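Local coordinates for protein shikimate kinase (PDB 2PT5) that probably catalyses the ATP- and magnesium-dependent phosphorylation of the 3-hydroxyl group of shikimate, the fifth of seven steps leading to chorismate, at residues 104-109 with 124-129; 17-22 with 152-157; 140-145 with 159-164. All blocks are in the same frame, centred on the assembly; numbering follows the deposited sequence.

Contact 1: 104-109 with 124-129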
loop_
_atom_site.group_PDB
_atom_site.type_symbol
_atom_site.label_atom_id
_atom_site.label_comp_id
_atom_site.label_asym_id
_atom_site.label_seq_id
_atom_site.Cartn_x
_atom_site.Cartn_y
_atom_site.Cartn_z
ATOM N N GLU A 104 -3.362 6.064 16.596
ATOM C CA GLU A 104 -2.255 6.084 17.552
ATOM C C GLU A 104 -1.046 5.273 17.067
ATOM O O GLU A 104 0.096 5.650 17.325
ATOM C CB GLU A 104 -2.704 5.594 18.948
ATOM C CG GLU A 104 -3.071 4.119 19.023
ATOM C CD GLU A 104 -4.545 3.861 18.806
ATOM O OE1 GLU A 104 -5.243 4.744 18.253
ATOM O OE2 GLU A 104 -5.004 2.763 19.180
ATOM N N VAL A 105 -1.289 4.171 16.361
ATOM C CA VAL A 105 -0.197 3.343 15.847
ATOM C C VAL A 105 0.488 4.070 14.692
ATOM O O VAL A 105 1.715 4.101 14.591
ATOM C CB VAL A 105 -0.713 1.982 15.345
ATOM C CG1 VAL A 105 0.396 1.243 14.605
ATOM C CG2 VAL A 105 -1.202 1.147 16.528
ATOM N N PHE A 106 -0.334 4.642 13.820
ATOM C CA PHE A 106 0.114 5.407 12.661
ATOM C C PHE A 106 1.070 6.494 13.128
ATOM O O PHE A 106 2.167 6.663 12.593
ATOM C CB PHE A 106 -1.115 6.042 11.996
ATOM C CG PHE A 106 -0.801 7.145 11.024
ATOM C CD1 PHE A 106 -0.340 6.861 9.740
ATOM C CD2 PHE A 106 -1.019 8.472 11.376
ATOM C CE1 PHE A 106 -0.108 7.883 8.821
ATOM C CE2 PHE A 106 -0.792 9.500 10.468
ATOM C CZ PHE A 106 -0.336 9.204 9.184
ATOM N N LEU A 107 0.643 7.215 14.152
ATOM C CA LEU A 107 1.409 8.314 14.716
ATOM C C LEU A 107 2.767 7.878 15.246
ATOM O O LEU A 107 3.761 8.567 15.056
ATOM C CB LEU A 107 0.599 8.956 15.837
ATOM C CG LEU A 107 0.228 10.436 15.761
ATOM C CD1 LEU A 107 0.025 10.885 14.333
ATOM C CD2 LEU A 107 -1.028 10.645 16.593
ATOM N N GLU A 108 2.809 6.727 15.908
ATOM C CA GLU A 108 4.057 6.240 16.472
ATOM C C GLU A 108 4.981 5.519 15.483
ATOM O O GLU A 108 6.182 5.436 15.722
ATOM C CB GLU A 108 3.767 5.352 17.697
ATOM C CG GLU A 108 2.873 4.154 17.440
ATOM C CD GLU A 108 2.118 3.698 18.692
ATOM O OE1 GLU A 108 1.501 2.610 18.656
ATOM O OE2 GLU A 108 2.132 4.433 19.708
ATOM N N ARG A 109 4.443 5.026 14.370
ATOM C CA ARG A 109 5.274 4.308 13.395
ATOM C C ARG A 109 5.609 5.071 12.113
ATOM O O ARG A 109 6.704 4.930 11.575
ATOM C CB ARG A 109 4.610 2.985 12.988
ATOM C CG ARG A 109 4.400 1.960 14.099
ATOM C CD ARG A 109 3.748 0.692 13.524
ATOM N NE ARG A 109 3.344 -0.256 14.563
ATOM C CZ ARG A 109 2.829 -1.461 14.325
ATOM N NH1 ARG A 109 2.650 -1.888 13.079
ATOM N NH2 ARG A 109 2.477 -2.236 15.337
ATOM N N ASP A 124 -2.638 18.822 13.273
ATOM C CA ASP A 124 -3.528 19.238 12.190
ATOM C C ASP A 124 -2.902 19.068 10.810
ATOM O O ASP A 124 -3.597 19.007 9.797
ATOM C CB ASP A 124 -3.943 20.693 12.408
ATOM C CG ASP A 124 -4.562 20.916 13.781
ATOM O OD1 ASP A 124 -5.629 20.325 14.059
ATOM O OD2 ASP A 124 -3.973 21.670 14.587
ATOM N N GLU A 125 -1.579 18.974 10.788
ATOM C CA GLU A 125 -0.828 18.801 9.556
ATOM C C GLU A 125 -1.126 17.446 8.895
ATOM O O GLU A 125 -0.982 17.308 7.680
ATOM C CB GLU A 125 0.671 18.890 9.860
ATOM C CG GLU A 125 1.530 19.467 8.739
ATOM C CD GLU A 125 1.539 20.985 8.741
ATOM O OE1 GLU A 125 1.850 21.562 9.803
ATOM O OE2 GLU A 125 1.245 21.600 7.692
ATOM N N ILE A 126 -1.548 16.457 9.689
ATOM C CA ILE A 126 -1.806 15.110 9.163
ATOM C C ILE A 126 -3.062 14.368 9.645
ATOM O O ILE A 126 -3.315 13.245 9.203
ATOM C CB ILE A 126 -0.616 14.176 9.468
ATOM C CG1 ILE A 126 -0.534 13.939 10.976
ATOM C CG2 ILE A 126 0.683 14.782 8.942
ATOM C CD1 ILE A 126 0.723 13.240 11.441
ATOM N N LYS A 127 -3.846 14.957 10.545
ATOM C CA LYS A 127 -5.039 14.250 11.033
ATOM C C LYS A 127 -6.113 14.081 9.960
ATOM O O LYS A 127 -6.710 13.016 9.828
ATOM C CB LYS A 127 -5.638 14.969 12.252
ATOM C CG LYS A 127 -6.807 14.225 12.874
ATOM C CD LYS A 127 -7.123 14.722 14.291
ATOM C CE LYS A 127 -7.419 16.230 14.334
ATOM N NZ LYS A 127 -8.655 16.607 13.583
ATOM N N ASN A 128 -6.351 15.134 9.192
ATOM C CA ASN A 128 -7.364 15.091 8.143
ATOM C C ASN A 128 -6.976 14.130 7.014
ATOM O O ASN A 128 -7.819 13.393 6.485
ATOM C CB ASN A 128 -7.584 16.505 7.586
ATOM C CG ASN A 128 -8.775 16.590 6.641
ATOM O OD1 ASN A 128 -8.669 16.288 5.453
ATOM N ND2 ASN A 128 -9.921 16.995 7.175
ATOM N N LEU A 129 -5.696 14.128 6.656
ATOM C CA LEU A 129 -5.225 13.260 5.589
ATOM C C LEU A 129 -5.361 11.799 6.021
ATOM O O LEU A 129 -5.794 10.945 5.241
ATOM C CB LEU A 129 -3.767 13.602 5.236
ATOM C CG LEU A 129 -3.239 13.085 3.892
ATOM C CD1 LEU A 129 -4.189 13.493 2.768
ATOM C CD2 LEU A 129 -1.847 13.645 3.635
#
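Ile126 reaches from the residue just before helix 127-137 to the side of helix 103-109, and only its tip touches Phe106 and Leu107. From CB, which is directed at the other helix, CG1 goes to the position between the backbone N and the carbonyl carbon (chi1 68°), with CG2 beside the N. CG1 comes only to the margin of contact, 4.5 Å from Phe106 CE2. The chain then runs out extended, and this carries CD1 out to where it meets both partners. There Ile126 CD1 lies 3.8 Å from Leu107 CD1 and 4.2 Å from Phe106 CE2, approaching the ring obliquely. In this P-loop kinase fold, helix 103-109 follows strand 95-100 of the central parallel sheet, and the 14 residues leading on to 124-129 hold neither helix nor strand, so Ile126 brings the chain back against that helix after a long loop. Outward from it, Leu118 of that loop touches both Ile126 and Phe106. The Phe106 ring also meets the rings of Phe8 and Phe130, with planes inclined by about 55° and 50°, and its side chain is about 4 Å from that of Cys10, a predicted ATP-site residue that is disulfide-bonded to Cys110.

Contact 2: 17-22 with 152-157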
loop_
_atom_site.group_PDB
_atom_site.type_symbol
_atom_site.label_atom_id
_atom_site.label_comp_id
_atom_site.label_asym_id
_atom_site.label_seq_id
_atom_site.Cartn_x
_atom_site.Cartn_y
_atom_site.Cartn_z
ATOM N N GLY A 17 3.466 -8.430 2.538
ATOM C CA GLY A 17 3.418 -8.804 1.134
ATOM C C GLY A 17 4.411 -9.898 0.781
ATOM O O GLY A 17 4.073 -10.848 0.078
ATOM N N SER A 18 5.638 -9.764 1.263
ATOM C CA SER A 18 6.669 -10.766 1.008
ATOM C C SER A 18 6.284 -12.114 1.621
ATOM O O SER A 18 6.352 -13.147 0.951
ATOM C CB SER A 18 8.014 -10.310 1.588
ATOM O OG SER A 18 8.994 -11.334 1.460
ATOM N N LEU A 19 5.893 -12.097 2.893
ATOM C CA LEU A 19 5.486 -13.312 3.595
ATOM C C LEU A 19 4.312 -13.955 2.855
ATOM O O LEU A 19 4.266 -15.169 2.646
ATOM C CB LEU A 19 5.066 -12.980 5.038
ATOM C CG LEU A 19 6.133 -12.598 6.077
ATOM C CD1 LEU A 19 5.460 -12.115 7.349
ATOM C CD2 LEU A 19 7.019 -13.800 6.392
ATOM N N LEU A 20 3.360 -13.126 2.460
ATOM C CA LEU A 20 2.197 -13.611 1.745
ATOM C C LEU A 20 2.596 -14.270 0.424
ATOM O O LEU A 20 2.178 -15.396 0.135
ATOM C CB LEU A 20 1.233 -12.450 1.474
ATOM C CG LEU A 20 -0.134 -12.791 0.887
ATOM C CD1 LEU A 20 -0.877 -13.752 1.805
ATOM C CD2 LEU A 20 -0.934 -11.505 0.719
ATOM N N SER A 21 3.407 -13.578 -0.373
ATOM C CA SER A 21 3.805 -14.115 -1.672
ATOM C C SER A 21 4.560 -15.428 -1.519
ATOM O O SER A 21 4.506 -16.303 -2.388
ATOM C CB SER A 21 4.671 -13.109 -2.433
ATOM O OG SER A 21 6.039 -13.250 -2.106
ATOM N N ARG A 22 5.263 -15.561 -0.405
ATOM C CA ARG A 22 6.025 -16.770 -0.146
ATOM C C ARG A 22 5.140 -17.958 0.216
ATOM O O ARG A 22 5.450 -19.090 -0.145
ATOM C CB ARG A 22 7.057 -16.508 0.951
ATOM C CG ARG A 22 8.302 -15.838 0.397
ATOM C CD ARG A 22 9.393 -15.730 1.438
ATOM N NE ARG A 22 9.368 -14.454 2.142
ATOM C CZ ARG A 22 10.037 -14.218 3.265
ATOM N NH1 ARG A 22 10.774 -15.185 3.808
ATOM N NH2 ARG A 22 9.987 -13.013 3.826
ATOM N N GLU A 152 0.952 -12.818 11.875
ATOM C CA GLU A 152 -0.439 -12.950 12.282
ATOM C C GLU A 152 -1.365 -12.326 11.246
ATOM O O GLU A 152 -2.462 -12.820 11.005
ATOM C CB GLU A 152 -0.656 -12.298 13.650
ATOM C CG GLU A 152 -0.115 -13.140 14.781
ATOM C CD GLU A 152 -0.591 -14.576 14.681
ATOM O OE1 GLU A 152 -1.823 -14.786 14.611
ATOM O OE2 GLU A 152 0.263 -15.489 14.667
ATOM N N VAL A 153 -0.913 -11.238 10.634
ATOM C CA VAL A 153 -1.707 -10.571 9.609
ATOM C C VAL A 153 -1.801 -11.477 8.383
ATOM O O VAL A 153 -2.831 -11.522 7.717
ATOM C CB VAL A 153 -1.073 -9.219 9.210
ATOM C CG1 VAL A 153 -1.877 -8.571 8.089
ATOM C CG2 VAL A 153 -0.999 -8.307 10.433
ATOM N N VAL A 154 -0.721 -12.203 8.091
ATOM C CA VAL A 154 -0.706 -13.122 6.952
ATOM C C VAL A 154 -1.754 -14.216 7.158
ATOM O O VAL A 154 -2.497 -14.550 6.236
ATOM C CB VAL A 154 0.697 -13.776 6.754
ATOM C CG1 VAL A 154 0.623 -14.898 5.731
ATOM C CG2 VAL A 154 1.694 -12.728 6.276
ATOM N N LYS A 155 -1.810 -14.777 8.364
ATOM C CA LYS A 155 -2.792 -15.819 8.661
ATOM C C LYS A 155 -4.194 -15.257 8.468
ATOM O O LYS A 155 -5.094 -15.955 7.999
ATOM C CB LYS A 155 -2.645 -16.313 10.101
ATOM C CG LYS A 155 -1.388 -17.115 10.360
ATOM C CD LYS A 155 -1.292 -17.498 11.823
ATOM C CE LYS A 155 -0.033 -18.284 12.114
ATOM N NZ LYS A 155 0.085 -18.559 13.575
ATOM N N GLU A 156 -4.371 -13.993 8.844
ATOM C CA GLU A 156 -5.657 -13.320 8.696
ATOM C C GLU A 156 -6.025 -13.255 7.220
ATOM O O GLU A 156 -7.140 -13.600 6.823
ATOM C CB GLU A 156 -5.582 -11.895 9.258
ATOM C CG GLU A 156 -5.605 -11.785 10.779
ATOM C CD GLU A 156 -5.326 -10.363 11.267
ATOM O OE1 GLU A 156 -5.987 -9.418 10.785
ATOM O OE2 GLU A 156 -4.443 -10.189 12.135
ATOM N N ILE A 157 -5.079 -12.811 6.401
ATOM C CA ILE A 157 -5.331 -12.695 4.973
ATOM C C ILE A 157 -5.600 -14.050 4.327
ATOM O O ILE A 157 -6.563 -14.203 3.579
ATOM C CB ILE A 157 -4.157 -11.999 4.261
ATOM C CG1 ILE A 157 -4.022 -10.563 4.783
ATOM C CG2 ILE A 157 -4.391 -11.984 2.751
ATOM C CD1 ILE A 157 -2.745 -9.892 4.359
#
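Val154 of helix 150-162 packs against Leu19 and Leu20 of helix 13-24, and the two helices run in broadly the same direction, their segment axes 9.6 Å apart at closest approach and crossing at -51°. Going along 152-157, the first residue, Glu152, stays on its own helix: its OE2 takes a salt bridge from Lys155 NZ at 3.3 Å, met on the syn side of the carboxylate. Val153 next faces the sheet and helix 13-24 at other points, touching Val144 and Val16. Val154 carries the middle of the contact. Its CG2, beside the backbone N, comes down 3.6 Å from Leu19 CB, with Leu19 CD1 also near, and the two side chains cross at about a right angle. Val154 CG2 also lies 4.2 Å from Leu20 N, and CG1, anti to the backbone N (chi1 170°), comes more loosely, 4.4 Å, to Leu20 CD1. Past Lys155, Glu156 is directed to the strand side, where its OE1 receives a weak hydrogen bond from Lys145 N. Ile157 then closes the row. Its CG2 stands 4.0 Å from Leu20 CD2 and meets CD1 as well, so the methyl is straddled by both branches of the leucine, again crosswise. Helix 13-24 is the one that follows the P-loop, and Leu19 lies a turn beyond Thr15, a predicted ATP-binding residue; the contact thus joins the helix that carries predicted ATP-site residues to the last helix of the chain. Several polar groups are engaged within their own helix, as where Arg22 NE and NH2 both grip Ser18 OG. The touching atoms are almost all hydrocarbon and no hydrogen bond crosses between the segments, which implies that shape and burial, rather than directed bonds, hold these helices together.

Contact 3: 140-145 with 159-164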
loop_
_atom_site.group_PDB
_atom_site.type_symbol
_atom_site.label_atom_id
_atom_site.label_comp_id
_atom_site.label_asym_id
_atom_site.label_seq_id
_atom_site.Cartn_x
_atom_site.Cartn_y
_atom_site.Cartn_z
ATOM N N ALA A 140 -11.720 -1.349 0.501
ATOM C CA ALA A 140 -11.049 -2.583 0.107
ATOM C C ALA A 140 -11.924 -3.830 0.242
ATOM O O ALA A 140 -12.790 -3.901 1.113
ATOM C CB ALA A 140 -9.776 -2.759 0.940
ATOM N N ASP A 141 -11.683 -4.815 -0.617
ATOM C CA ASP A 141 -12.429 -6.065 -0.577
ATOM C C ASP A 141 -12.266 -6.701 0.800
ATOM O O ASP A 141 -13.240 -7.137 1.422
ATOM C CB ASP A 141 -11.896 -7.033 -1.635
ATOM C CG ASP A 141 -12.079 -6.512 -3.042
ATOM O OD1 ASP A 141 -11.086 -6.464 -3.801
ATOM O OD2 ASP A 141 -13.224 -6.156 -3.391
ATOM N N ILE A 142 -11.025 -6.741 1.274
ATOM C CA ILE A 142 -10.723 -7.341 2.570
ATOM C C ILE A 142 -9.991 -6.362 3.484
ATOM O O ILE A 142 -9.099 -5.630 3.046
ATOM C CB ILE A 142 -9.842 -8.602 2.401
ATOM C CG1 ILE A 142 -10.478 -9.553 1.381
ATOM C CG2 ILE A 142 -9.683 -9.312 3.735
ATOM C CD1 ILE A 142 -9.592 -10.742 1.020
ATOM N N LYS A 143 -10.372 -6.363 4.757
ATOM C CA LYS A 143 -9.764 -5.484 5.749
ATOM C C LYS A 143 -9.286 -6.322 6.926
ATOM O O LYS A 143 -10.059 -7.065 7.504
ATOM C CB LYS A 143 -10.789 -4.450 6.233
ATOM C CG LYS A 143 -10.312 -3.583 7.396
ATOM C CD LYS A 143 -11.436 -2.690 7.928
ATOM C CE LYS A 143 -10.955 -1.771 9.044
ATOM N NZ LYS A 143 -10.439 -2.507 10.239
ATOM N N VAL A 144 -8.010 -6.203 7.276
ATOM C CA VAL A 144 -7.447 -6.961 8.388
ATOM C C VAL A 144 -6.732 -6.043 9.379
ATOM O O VAL A 144 -6.270 -4.962 9.013
ATOM C CB VAL A 144 -6.445 -8.030 7.879
ATOM C CG1 VAL A 144 -7.144 -8.989 6.922
ATOM C CG2 VAL A 144 -5.278 -7.357 7.182
ATOM N N LYS A 145 -6.644 -6.492 10.629
ATOM C CA LYS A 145 -5.997 -5.749 11.707
ATOM C C LYS A 145 -4.480 -5.781 11.509
ATOM O O LYS A 145 -3.860 -6.833 11.634
ATOM C CB LYS A 145 -6.347 -6.397 13.047
ATOM C CG LYS A 145 -6.407 -5.448 14.226
ATOM C CD LYS A 145 -7.835 -4.980 14.469
ATOM C CE LYS A 145 -7.958 -4.256 15.804
ATOM N NZ LYS A 145 -7.550 -5.123 16.948
ATOM N N LEU A 159 -6.711 -16.821 5.659
ATOM C CA LEU A 159 -8.039 -17.281 6.062
ATOM C C LEU A 159 -9.147 -16.552 5.312
ATOM O O LEU A 159 -10.170 -17.149 4.971
ATOM C CB LEU A 159 -8.232 -17.122 7.576
ATOM C CG LEU A 159 -7.503 -18.176 8.425
ATOM C CD1 LEU A 159 -7.709 -17.892 9.909
ATOM C CD2 LEU A 159 -8.026 -19.563 8.072
ATOM N N SER A 160 -8.948 -15.265 5.048
ATOM C CA SER A 160 -9.944 -14.496 4.322
ATOM C C SER A 160 -9.948 -14.923 2.862
ATOM O O SER A 160 -11.007 -15.095 2.270
ATOM C CB SER A 160 -9.657 -12.996 4.420
ATOM O OG SER A 160 -9.728 -12.556 5.764
ATOM N N LEU A 161 -8.766 -15.107 2.282
ATOM C CA LEU A 161 -8.689 -15.522 0.879
ATOM C C LEU A 161 -9.280 -16.914 0.676
ATOM O O LEU A 161 -9.945 -17.168 -0.325
ATOM C CB LEU A 161 -7.239 -15.494 0.376
ATOM C CG LEU A 161 -6.597 -14.114 0.193
ATOM C CD1 LEU A 161 -5.192 -14.272 -0.375
ATOM C CD2 LEU A 161 -7.442 -13.270 -0.739
ATOM N N GLU A 162 -9.043 -17.809 1.632
ATOM C CA GLU A 162 -9.557 -19.172 1.549
ATOM C C GLU A 162 -11.083 -19.211 1.415
ATOM O O GLU A 162 -11.617 -19.802 0.474
ATOM C CB GLU A 162 -9.101 -19.980 2.774
ATOM C CG GLU A 162 -7.602 -20.291 2.761
ATOM C CD GLU A 162 -7.106 -20.995 4.022
ATOM O OE1 GLU A 162 -7.719 -21.999 4.432
ATOM O OE2 GLU A 162 -6.089 -20.554 4.592
ATOM N N GLY A 163 -11.791 -18.579 2.342
ATOM C CA GLY A 163 -13.240 -18.592 2.247
ATOM C C GLY A 163 -13.760 -17.788 1.064
ATOM O O GLY A 163 -14.963 -17.786 0.793
ATOM N N ASN A 164 -12.849 -17.143 0.340
ATOM C CA ASN A 164 -13.192 -16.278 -0.788
ATOM C C ASN A 164 -13.146 -16.793 -2.233
ATOM O O ASN A 164 -12.721 -17.916 -2.511
ATOM C CB ASN A 164 -12.324 -15.021 -0.716
ATOM C CG ASN A 164 -12.971 -13.912 0.079
ATOM O OD1 ASN A 164 -13.560 -12.996 -0.487
ATOM N ND2 ASN A 164 -12.883 -13.997 1.400
#
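Ile142 meets Ser160 and Leu161 where strand 142-145, an outermost strand of the parallel sheet in this P-loop fold, is covered by the last turn of helix 150-162, the helix that follows it in the chain. Both branches of Ile142 touch. CG2 rests 3.7 Å from Ser160 CB, while CG1 lies beside the backbone N (chi1 -52°) and leads CD1 on to Leu161 CD2 at 3.8 Å, these two side chains crossing at about a right angle; CD1 also nears Ser160 CB. Replacing Ile142 with an alanine would probably open a gap beneath the helix end, leaving Leu161 CD2 without its neighbour and Ser160 CB uncovered on this side. Around this first shell, backbone hydrogen bonds from Ile142 to Thr96 and Phe98 fix the strand against 95-100, and Asp141 OD1 accepts from Thr96 N just before it. On the helix side, Leu161 also touches Ile3 of strand 2-6, further into the sheet. Ser160 turns its polar end back on its own helix: OG hydrogen-bonds to Glu156 O, one turn earlier, and still lies 3.8 Å from Ile142 CG2.

Contacts 2 and 3 share helix 150-162: its earlier part packs on helix 13-24, its last turn on strand 142-145, and the two contacts touch each other, their centres about 11 Å apart. Contact 1 stands off, its centre about 25 Å from either, and joins other elements, although helix 127-137 leads on to strand 142-145. Contact 2 is a buried, core contact, with three of its four touching residues buried; contacts 1 and 3, with one of three each, are partly buried and nearer the surface. All are apolar across the interface, but contact 1 adds an aromatic ring near the predicted ATP site, contact 2 is purely aliphatic in its side chains, and contact 3, away from the annotated sites, includes a serine.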